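PDB 5MQR: beta-L-arabinobiosidase from Bacteroides thetaiotaomicron, which probably hydrolyses arabinose-containing glycosidic linkages during the breakdown of plant pectin. Local coordinates for residues R933-W947 with E996-G1008. Numbering follows the deposited sequence.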
loop_
_atom_site.group_PDB
_atom_site.type_symbol
_atom_site.label_atom_id
_atom_site.label_comp_id
_atom_site.label_asym_id
_atom_site.label_seq_id
_atom_site.Cartn_x
_atom_site.Cartn_y
_atom_site.Cartn_z
ATOM N N ARG A 933 -6.654 -27.701 -40.851
ATOM C CA ARG A 933 -7.577 -28.650 -40.207
ATOM C C ARG A 933 -8.294 -29.591 -41.174
ATOM O O ARG A 933 -9.513 -29.725 -41.167
ATOM C CB ARG A 933 -8.541 -27.924 -39.264
ATOM C CG ARG A 933 -7.820 -27.280 -38.072
ATOM C CD ARG A 933 -8.773 -26.809 -36.974
ATOM N NE ARG A 933 -9.449 -27.949 -36.348
ATOM C CZ ARG A 933 -10.637 -27.915 -35.743
ATOM N NH1 ARG A 933 -11.328 -26.777 -35.613
ATOM N NH2 ARG A 933 -11.131 -29.042 -35.245
ATOM N N THR A 934 -7.484 -30.263 -41.986
ATOM C CA THR A 934 -7.962 -31.253 -42.946
ATOM C C THR A 934 -7.597 -32.687 -42.564
ATOM O O THR A 934 -7.832 -33.590 -43.363
ATOM C CB THR A 934 -7.393 -30.971 -44.360
ATOM O OG1 THR A 934 -5.963 -30.846 -44.284
ATOM C CG2 THR A 934 -8.008 -29.688 -44.960
ATOM N N ARG A 935 -7.051 -32.921 -41.368
ATOM C CA ARG A 935 -6.610 -34.271 -40.979
ATOM C C ARG A 935 -7.491 -34.946 -39.919
ATOM O O ARG A 935 -7.033 -35.840 -39.214
ATOM C CB ARG A 935 -5.168 -34.224 -40.515
ATOM C CG ARG A 935 -4.197 -33.927 -41.637
ATOM C CD ARG A 935 -2.894 -33.361 -41.088
ATOM N NE ARG A 935 -2.023 -32.909 -42.159
ATOM C CZ ARG A 935 -2.198 -31.797 -42.869
ATOM N NH1 ARG A 935 -3.236 -30.974 -42.631
ATOM N NH2 ARG A 935 -1.328 -31.509 -43.836
ATOM N N GLY A 936 -8.760 -34.556 -39.832
ATOM C CA GLY A 936 -9.675 -35.163 -38.876
ATOM C C GLY A 936 -9.640 -34.456 -37.537
ATOM O O GLY A 936 -8.808 -33.568 -37.311
ATOM N N VAL A 937 -10.570 -34.834 -36.664
ATOM C CA VAL A 937 -10.688 -34.258 -35.314
ATOM C C VAL A 937 -10.720 -35.364 -34.268
ATOM O O VAL A 937 -10.986 -36.528 -34.578
ATOM C CB VAL A 937 -11.936 -33.328 -35.162
ATOM C CG1 VAL A 937 -11.871 -32.177 -36.172
ATOM C CG2 VAL A 937 -13.260 -34.097 -35.296
ATOM N N GLY A 938 -10.409 -34.985 -33.031
ATOM C CA GLY A 938 -10.505 -35.874 -31.885
ATOM C C GLY A 938 -9.288 -36.721 -31.587
ATOM O O GLY A 938 -9.285 -37.405 -30.576
ATOM N N LYS A 939 -8.257 -36.656 -32.436
ATOM C CA LYS A 939 -7.048 -37.510 -32.314
ATOM C C LYS A 939 -5.714 -36.743 -32.196
ATOM O O LYS A 939 -4.672 -37.264 -32.530
ATOM C CB LYS A 939 -7.011 -38.494 -33.486
ATOM C CG LYS A 939 -8.236 -39.387 -33.476
ATOM C CD LYS A 939 -8.229 -40.413 -34.593
ATOM C CE LYS A 939 -9.380 -41.402 -34.379
ATOM N NZ LYS A 939 -9.775 -42.003 -35.676
ATOM N N CYS A 940 -5.780 -35.512 -31.699
ATOM C CA CYS A 940 -4.615 -34.631 -31.471
ATOM C C CYS A 940 -3.865 -34.222 -32.734
ATOM O O CYS A 940 -2.769 -34.716 -32.994
ATOM C CB CYS A 940 -3.664 -35.245 -30.428
ATOM S SG CYS A 940 -4.472 -35.580 -28.849
ATOM N N GLU A 941 -4.451 -33.290 -33.484
ATOM C CA GLU A 941 -3.891 -32.815 -34.746
ATOM C C GLU A 941 -3.368 -31.386 -34.587
ATOM O O GLU A 941 -4.044 -30.549 -33.994
ATOM C CB GLU A 941 -4.938 -32.848 -35.861
ATOM C CG GLU A 941 -5.747 -34.136 -35.962
ATOM C CD GLU A 941 -6.925 -34.218 -34.976
ATOM O OE1 GLU A 941 -7.374 -33.158 -34.441
ATOM O OE2 GLU A 941 -7.399 -35.358 -34.730
ATOM N N TRP A 942 -2.199 -31.111 -35.175
ATOM C CA TRP A 942 -1.505 -29.822 -35.036
ATOM C C TRP A 942 -1.550 -28.975 -36.315
ATOM O O TRP A 942 -0.735 -28.058 -36.503
ATOM C CB TRP A 942 -0.059 -30.059 -34.602
ATOM C CG TRP A 942 0.075 -30.435 -33.172
ATOM C CD1 TRP A 942 -0.266 -31.617 -32.597
ATOM C CD2 TRP A 942 0.613 -29.614 -32.118
ATOM N NE1 TRP A 942 0.007 -31.580 -31.244
ATOM C CE2 TRP A 942 0.545 -30.367 -30.928
ATOM C CE3 TRP A 942 1.149 -28.326 -32.071
ATOM C CZ2 TRP A 942 1.010 -29.883 -29.714
ATOM C CZ3 TRP A 942 1.578 -27.838 -30.861
ATOM C CH2 TRP A 942 1.517 -28.617 -29.701
ATOM N N ASP A 943 -2.558 -29.234 -37.144
ATOM C CA ASP A 943 -2.739 -28.509 -38.404
ATOM C C ASP A 943 -3.715 -27.338 -38.297
ATOM O O ASP A 943 -4.372 -26.979 -39.289
ATOM C CB ASP A 943 -3.127 -29.475 -39.550
ATOM C CG ASP A 943 -4.437 -30.199 -39.318
ATOM O OD1 ASP A 943 -4.925 -30.275 -38.152
ATOM O OD2 ASP A 943 -4.975 -30.702 -40.347
ATOM N N GLY A 944 -3.802 -26.713 -37.122
ATOM C CA GLY A 944 -4.590 -25.490 -37.004
ATOM C C GLY A 944 -5.286 -25.217 -35.691
ATOM O O GLY A 944 -5.387 -24.066 -35.290
ATOM N N ALA A 945 -5.769 -26.259 -35.022
ATOM C CA ALA A 945 -6.483 -26.108 -33.754
ATOM C C ALA A 945 -5.630 -25.380 -32.720
ATOM O O ALA A 945 -4.410 -25.297 -32.875
ATOM C CB ALA A 945 -6.896 -27.486 -33.225
ATOM N N ILE A 946 -6.261 -24.880 -31.658
ATOM C CA ILE A 946 -5.537 -24.152 -30.602
ATOM C C ILE A 946 -4.976 -25.175 -29.637
ATOM O O ILE A 946 -5.710 -26.011 -29.113
ATOM C CB ILE A 946 -6.436 -23.148 -29.863
ATOM C CG1 ILE A 946 -7.011 -22.140 -30.853
ATOM C CG2 ILE A 946 -5.688 -22.423 -28.742
ATOM C CD1 ILE A 946 -7.913 -21.107 -30.232
ATOM N N TRP A 947 -3.663 -25.106 -29.430
ATOM C CA TRP A 947 -2.928 -25.937 -28.461
ATOM C C TRP A 947 -2.282 -24.990 -27.430
ATOM O O TRP A 947 -1.433 -24.170 -27.789
ATOM C CB TRP A 947 -1.832 -26.745 -29.160
ATOM C CG TRP A 947 -2.319 -27.968 -29.846
ATOM C CD1 TRP A 947 -2.846 -28.050 -31.116
ATOM C CD2 TRP A 947 -2.333 -29.294 -29.323
ATOM N NE1 TRP A 947 -3.201 -29.334 -31.396
ATOM C CE2 TRP A 947 -2.893 -30.128 -30.318
ATOM C CE3 TRP A 947 -1.943 -29.861 -28.104
ATOM C CZ2 TRP A 947 -3.058 -31.510 -30.132
ATOM C CZ3 TRP A 947 -2.102 -31.224 -27.917
ATOM C CH2 TRP A 947 -2.666 -32.039 -28.924
ATOM N N GLU A 996 -6.292 -30.534 -23.590
ATOM C CA GLU A 996 -5.233 -30.781 -24.546
ATOM C C GLU A 996 -5.206 -29.770 -25.682
ATOM O O GLU A 996 -4.174 -29.158 -25.944
ATOM C CB GLU A 996 -5.326 -32.212 -25.062
ATOM C CG GLU A 996 -5.154 -33.246 -23.959
ATOM C CD GLU A 996 -5.272 -34.660 -24.486
ATOM O OE1 GLU A 996 -4.462 -35.070 -25.374
ATOM O OE2 GLU A 996 -6.204 -35.344 -24.008
ATOM N N TYR A 997 -6.332 -29.626 -26.363
ATOM C CA TYR A 997 -6.470 -28.691 -27.472
ATOM C C TYR A 997 -7.928 -28.422 -27.755
ATOM O O TYR A 997 -8.791 -29.208 -27.362
ATOM C CB TYR A 997 -5.746 -29.215 -28.727
ATOM C CG TYR A 997 -6.386 -30.356 -29.519
ATOM C CD1 TYR A 997 -6.789 -31.550 -28.913
ATOM C CD2 TYR A 997 -6.517 -30.260 -30.898
ATOM C CE1 TYR A 997 -7.339 -32.588 -29.664
ATOM C CE2 TYR A 997 -7.062 -31.287 -31.660
ATOM C CZ TYR A 997 -7.476 -32.449 -31.046
ATOM O OH TYR A 997 -7.999 -33.467 -31.832
ATOM N N LEU A 998 -8.200 -27.312 -28.437
ATOM C CA LEU A 998 -9.584 -26.877 -28.653
ATOM C C LEU A 998 -9.828 -26.268 -30.029
ATOM O O LEU A 998 -8.905 -25.819 -30.718
ATOM C CB LEU A 998 -9.980 -25.856 -27.570
ATOM C CG LEU A 998 -9.149 -24.570 -27.597
ATOM C CD1 LEU A 998 -10.043 -23.346 -27.600
ATOM C CD2 LEU A 998 -8.128 -24.471 -26.471
ATOM N N ASP A 999 -11.099 -26.232 -30.387
ATOM C CA ASP A 999 -11.560 -25.672 -31.639
ATOM C C ASP A 999 -11.400 -24.145 -31.625
ATOM O O ASP A 999 -11.842 -23.479 -30.692
ATOM C CB ASP A 999 -13.018 -26.071 -31.862
ATOM C CG ASP A 999 -13.520 -25.684 -33.226
ATOM O OD1 ASP A 999 -13.610 -24.470 -33.522
ATOM O OD2 ASP A 999 -13.803 -26.589 -34.021
ATOM N N GLU A 1000 -10.742 -23.614 -32.655
ATOM C CA GLU A 1000 -10.373 -22.199 -32.712
ATOM C C GLU A 1000 -11.562 -21.245 -32.888
ATOM O O GLU A 1000 -11.500 -20.081 -32.450
ATOM C CB GLU A 1000 -9.313 -21.946 -33.810
ATOM C CG GLU A 1000 -9.816 -21.875 -35.264
ATOM C CD GLU A 1000 -10.231 -23.214 -35.898
ATOM O OE1 GLU A 1000 -9.961 -24.304 -35.320
ATOM O OE2 GLU A 1000 -10.820 -23.177 -37.016
ATOM N N VAL A 1001 -12.617 -21.736 -33.547
ATOM C CA VAL A 1001 -13.861 -20.971 -33.780
ATOM C C VAL A 1001 -14.886 -21.151 -32.646
ATOM O O VAL A 1001 -15.538 -20.175 -32.255
ATOM C CB VAL A 1001 -14.525 -21.359 -35.123
ATOM C CG1 VAL A 1001 -15.881 -20.658 -35.340
ATOM C CG2 VAL A 1001 -13.590 -21.062 -36.288
ATOM N N THR A 1002 -15.049 -22.389 -32.162
ATOM C CA THR A 1002 -16.151 -22.719 -31.242
ATOM C C THR A 1002 -15.747 -22.786 -29.819
ATOM O O THR A 1002 -16.598 -22.748 -28.982
ATOM C CB THR A 1002 -16.859 -24.052 -31.545
ATOM O OG1 THR A 1002 -15.982 -25.154 -31.295
ATOM C CG2 THR A 1002 -17.312 -24.080 -32.971
ATOM N N GLY A 1003 -14.463 -22.923 -29.541
ATOM C CA GLY A 1003 -13.978 -23.051 -28.174
ATOM C C GLY A 1003 -14.105 -24.457 -27.592
ATOM O O GLY A 1003 -13.692 -24.691 -26.457
ATOM N N TYR A 1004 -14.654 -25.394 -28.370
ATOM C CA TYR A 1004 -14.870 -26.747 -27.892
ATOM C C TYR A 1004 -13.552 -27.434 -27.598
ATOM O O TYR A 1004 -12.711 -27.564 -28.474
ATOM C CB TYR A 1004 -15.635 -27.566 -28.933
ATOM C CG TYR A 1004 -15.941 -28.981 -28.514
ATOM C CD1 TYR A 1004 -16.551 -29.264 -27.281
ATOM C CD2 TYR A 1004 -15.659 -30.050 -29.364
ATOM C CE1 TYR A 1004 -16.851 -30.581 -26.918
ATOM C CE2 TYR A 1004 -15.971 -31.361 -29.013
ATOM C CZ TYR A 1004 -16.558 -31.626 -27.792
ATOM O OH TYR A 1004 -16.851 -32.931 -27.478
ATOM N N TRP A 1005 -13.387 -27.882 -26.376
ATOM C CA TRP A 1005 -12.226 -28.712 -26.027
ATOM C C TRP A 1005 -12.403 -30.058 -26.722
ATOM O O TRP A 1005 -13.393 -30.745 -26.519
ATOM C CB TRP A 1005 -12.081 -28.862 -24.516
ATOM C CG TRP A 1005 -11.533 -27.632 -23.858
ATOM C CD1 TRP A 1005 -12.231 -26.670 -23.216
ATOM C CD2 TRP A 1005 -10.152 -27.239 -23.790
ATOM N NE1 TRP A 1005 -11.390 -25.707 -22.757
ATOM C CE2 TRP A 1005 -10.106 -26.024 -23.110
ATOM C CE3 TRP A 1005 -8.960 -27.790 -24.269
ATOM C CZ2 TRP A 1005 -8.908 -25.364 -22.845
ATOM C CZ3 TRP A 1005 -7.782 -27.121 -24.031
ATOM C CH2 TRP A 1005 -7.762 -25.922 -23.323
ATOM N N LEU A 1006 -11.449 -30.400 -27.574
ATOM C CA LEU A 1006 -11.682 -31.432 -28.588
ATOM C C LEU A 1006 -11.667 -32.900 -28.134
ATOM O O LEU A 1006 -12.032 -33.757 -28.915
ATOM C CB LEU A 1006 -10.751 -31.219 -29.777
ATOM C CG LEU A 1006 -11.119 -29.970 -30.590
ATOM C CD1 LEU A 1006 -9.913 -29.416 -31.351
ATOM C CD2 LEU A 1006 -12.287 -30.279 -31.515
ATOM N N LYS A 1007 -11.281 -33.199 -26.906
ATOM C CA LYS A 1007 -11.585 -34.522 -26.328
ATOM C C LYS A 1007 -12.899 -34.552 -25.539
ATOM O O LYS A 1007 -13.195 -35.543 -24.881
ATOM C CB LYS A 1007 -10.453 -34.989 -25.425
ATOM C CG LYS A 1007 -9.117 -35.091 -26.136
ATOM C CD LYS A 1007 -9.068 -36.262 -27.088
ATOM C CE LYS A 1007 -7.663 -36.415 -27.638
ATOM N NZ LYS A 1007 -7.529 -37.651 -28.420
ATOM N N GLY A 1008 -13.707 -33.497 -25.605
ATOM C CA GLY A 1008 -14.968 -33.494 -24.860
ATOM C C GLY A 1008 -14.803 -33.754 -23.363
ATOM O O GLY A 1008 -13.978 -33.130 -22.688
#
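Y997 pushes its ring into the loop 933-947, and the phenol OH is held from several directions. Y997 OH donates to E941 OE1 at 2.7 Å, from above the carboxylate plane, and accepts from C940 N at 3.0 Å, with a weaker bond from G938 N. Tyrosine suits the place because its flat ring can be sandwiched while its hydroxyl both gives and takes. One ring face turns to the W947 six-membered ring, planes 19° apart and centroids 4.6 Å apart, slid so far aside that the rings barely overlap; L1006 CD1 covers the opposite face, and A945 CB sits at the edge. Y997 CB itself rests over the W947 five-membered ring, a CH-pi contact 3.5 Å from its centroid; from there chi1 75°, with CG between the backbone N and the carbonyl carbon, sends the ring on toward C940 and E941.

The backbones meet in a single antiparallel bridge, I946 and L998 forming a hydrogen-bonded pair. It joins two loops of the MGH1-like domain, probably the (alpha/alpha)6 barrel of six-hairpin glycosidases, one leading into helix 948-964, where W947 is the N-cap residue, the other preceding helix 1022-1029. Beside the bridge, I946 lays CG1 and CD1 against the aliphatic base of E1000.

Beside L1006, R933 NH1 reaches two carboxylates: D999 OD2 at 2.9 Å in a nearly straight bond (170°), lying in the guanidinium plane, and E1000 OE1 at 2.8 Å in a more bent one. Arginine suits the place because one NH1 serves both acids, its charge probably offsetting their repulsion. Next to C940, K1007, bent at chi2, brings NZ to G938 O at 2.8 Å.

Further out, E941 OE2 takes K939 N, steadying the carboxylate that grips the phenol, while E941 O receives W947 NE1. W942 CE2 lies over the W947 face opposite Y997 CB, and D999 OD1 accepts V1001 N in an Asx turn and also T1002 N.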